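Local coordinates for protein uronate isomerase (Caulobacter crescentus, PDB 2Q01) that catalyses the isomerisation of D-glucuronate to D-fructuronate and of D-galacturonate to D-tagaturonate in uronate metabolism, at residues I358-D363 / L383-W388. Sequence-based numbering, arbitrary orientation.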
loop_
_atom_site.group_PDB
_atom_site.type_symbol
_atom_site.label_atom_id
_atom_site.label_comp_id
_atom_site.label_asym_id
_atom_site.label_seq_id
_atom_site.Cartn_x
_atom_site.Cartn_y
_atom_site.Cartn_z
ATOM N N ILE B 358 18.217 -9.654 10.011
ATOM C CA ILE B 358 17.860 -8.650 9.012
ATOM C C ILE B 358 16.659 -9.132 8.208
ATOM O O ILE B 358 16.730 -10.161 7.547
ATOM C CB ILE B 358 19.042 -8.316 8.064
ATOM C CG1 ILE B 358 20.291 -7.935 8.868
ATOM C CG2 ILE B 358 18.660 -7.182 7.113
ATOM C CD1 ILE B 358 21.519 -7.722 8.023
ATOM N N LEU B 359 15.559 -8.384 8.280
ATOM C CA LEU B 359 14.306 -8.762 7.621
ATOM C C LEU B 359 14.125 -8.081 6.269
ATOM O O LEU B 359 14.341 -6.873 6.126
ATOM C CB LEU B 359 13.109 -8.422 8.500
ATOM C CG LEU B 359 12.976 -9.046 9.884
ATOM C CD1 LEU B 359 11.841 -8.348 10.615
ATOM C CD2 LEU B 359 12.742 -10.557 9.812
ATOM N N PHE B 360 13.711 -8.876 5.291
ATOM C CA PHE B 360 13.441 -8.405 3.944
ATOM C C PHE B 360 11.988 -8.703 3.646
ATOM O O PHE B 360 11.360 -9.482 4.357
ATOM C CB PHE B 360 14.321 -9.146 2.944
ATOM C CG PHE B 360 15.742 -8.679 2.923
ATOM C CD1 PHE B 360 16.641 -9.085 3.900
ATOM C CD2 PHE B 360 16.190 -7.841 1.912
ATOM C CE1 PHE B 360 17.952 -8.651 3.880
ATOM C CE2 PHE B 360 17.505 -7.415 1.882
ATOM C CZ PHE B 360 18.387 -7.820 2.870
ATOM N N THR B 361 11.454 -8.086 2.597
ATOM C CA THR B 361 10.090 -8.354 2.174
ATOM C C THR B 361 9.912 -8.211 0.659
ATOM O O THR B 361 10.679 -7.521 -0.013
ATOM C CB THR B 361 9.066 -7.472 2.941
ATOM O OG1 THR B 361 7.803 -8.144 3.003
ATOM C CG2 THR B 361 8.885 -6.116 2.292
ATOM N N LEU B 362 8.905 -8.905 0.141
ATOM C CA LEU B 362 8.445 -8.762 -1.231
ATOM C C LEU B 362 7.074 -8.092 -1.199
ATOM O O LEU B 362 6.489 -7.768 -2.233
ATOM C CB LEU B 362 8.352 -10.139 -1.883
ATOM C CG LEU B 362 9.294 -10.543 -3.020
ATOM C CD1 LEU B 362 10.494 -9.645 -3.134
ATOM C CD2 LEU B 362 9.704 -12.015 -2.908
ATOM N N ASP B 363 6.588 -7.877 0.018
ATOM C CA ASP B 363 5.292 -7.283 0.268
ATOM C C ASP B 363 5.480 -5.895 0.892
ATOM O O ASP B 363 5.610 -5.771 2.118
ATOM C CB ASP B 363 4.497 -8.204 1.203
ATOM C CG ASP B 363 3.025 -7.852 1.271
ATOM O OD1 ASP B 363 2.556 -6.995 0.490
ATOM O OD2 ASP B 363 2.329 -8.445 2.120
ATOM N N LEU B 383 16.217 -3.794 9.252
ATOM C CA LEU B 383 15.517 -3.860 7.973
ATOM C C LEU B 383 16.453 -3.862 6.791
ATOM O O LEU B 383 17.347 -3.031 6.696
ATOM C CB LEU B 383 14.503 -2.730 7.833
ATOM C CG LEU B 383 13.314 -2.843 8.781
ATOM C CD1 LEU B 383 12.264 -1.838 8.429
ATOM C CD2 LEU B 383 12.732 -4.256 8.779
ATOM N N GLY B 384 16.242 -4.816 5.895
ATOM C CA GLY B 384 17.009 -4.892 4.665
ATOM C C GLY B 384 16.404 -3.949 3.658
ATOM O O GLY B 384 15.257 -3.537 3.821
ATOM N N PRO B 385 17.167 -3.590 2.612
ATOM C CA PRO B 385 16.635 -2.696 1.586
ATOM C C PRO B 385 15.517 -3.348 0.785
ATOM O O PRO B 385 15.299 -4.560 0.891
ATOM C CB PRO B 385 17.843 -2.442 0.681
ATOM C CG PRO B 385 18.723 -3.617 0.883
ATOM C CD PRO B 385 18.562 -3.979 2.328
ATOM N N SER B 386 14.811 -2.536 0.004
ATOM C CA SER B 386 13.789 -3.044 -0.893
ATOM C C SER B 386 14.404 -4.060 -1.855
ATOM O O SER B 386 15.492 -3.850 -2.393
ATOM C CB SER B 386 13.098 -1.904 -1.632
ATOM O OG SER B 386 14.046 -1.034 -2.216
ATOM N N TRP B 387 13.701 -5.172 -2.039
ATOM C CA TRP B 387 14.285 -6.360 -2.633
ATOM C C TRP B 387 13.575 -6.749 -3.939
ATOM O O TRP B 387 12.365 -6.547 -4.086
ATOM C CB TRP B 387 14.287 -7.478 -1.565
ATOM C CG TRP B 387 14.571 -8.891 -2.020
ATOM C CD1 TRP B 387 15.544 -9.306 -2.884
ATOM C CD2 TRP B 387 13.892 -10.078 -1.586
ATOM N NE1 TRP B 387 15.487 -10.667 -3.045
ATOM C CE2 TRP B 387 14.486 -11.169 -2.255
ATOM C CE3 TRP B 387 12.834 -10.325 -0.697
ATOM C CZ2 TRP B 387 14.057 -12.490 -2.068
ATOM C CZ3 TRP B 387 12.402 -11.638 -0.518
ATOM C CH2 TRP B 387 13.011 -12.700 -1.206
ATOM N N TRP B 388 14.367 -7.245 -4.892
ATOM C CA TRP B 388 13.891 -7.877 -6.131
ATOM C C TRP B 388 13.180 -6.913 -7.076
ATOM O O TRP B 388 13.822 -6.134 -7.782
ATOM C CB TRP B 388 12.989 -9.072 -5.809
ATOM C CG TRP B 388 12.980 -10.178 -6.811
ATOM C CD1 TRP B 388 13.037 -10.073 -8.174
ATOM C CD2 TRP B 388 12.867 -11.572 -6.522
ATOM N NE1 TRP B 388 12.988 -11.319 -8.747
ATOM C CE2 TRP B 388 12.878 -12.258 -7.755
ATOM C CE3 TRP B 388 12.761 -12.311 -5.335
ATOM C CZ2 TRP B 388 12.791 -13.650 -7.836
ATOM C CZ3 TRP B 388 12.674 -13.691 -5.417
ATOM C CH2 TRP B 388 12.691 -14.348 -6.660
HETATM O O HOH W 1 13.150 -4.778 4.937
HETATM O O HOH W 2 12.917 -5.573 2.012
HETATM O O HOH W 3 11.157 -5.079 -0.719
#
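Phe360 lays one face of its ring against Gly384, which has no side chain and brings its CA to 3.8 Å from the ring centroid in a CH-pi contact. CE2 of Phe360 touches CD of Pro385 at 3.6 Å. The Phe360 edge also points toward the face of the Trp387 five-membered ring, an offset edge-to-face pair with planes at 80°. With CG anti to the backbone N (chi1 167°), the Trp387 indole presents one face to Leu362. CD1 of Leu362 lies over the six-membered ring, 3.4 Å from Trp387 CE3, and also touches CB of Trp388. With an alanine at Phe360 the ring is gone, and a gap would probably open beside Gly384 CA and Pro385 CD. Between the backbones, Gly384 N donates to Leu359 O at 2.8 Å, nearly straight at 170°. One water beside this bond joins Leu359 O to Gly384 O. Farther along, where the backbones separate, two more bridge Thr361 N to Pro385 O and Thr361 O to Trp387 N. Leu359 and Leu383 form a parallel bridge between strands 357-359 and 381-383, neighbours in the TIM-barrel-type core. Strand 305-308 flanks 357-359 on its other side, while helices 366-375 and 393-407 pack against Leu383.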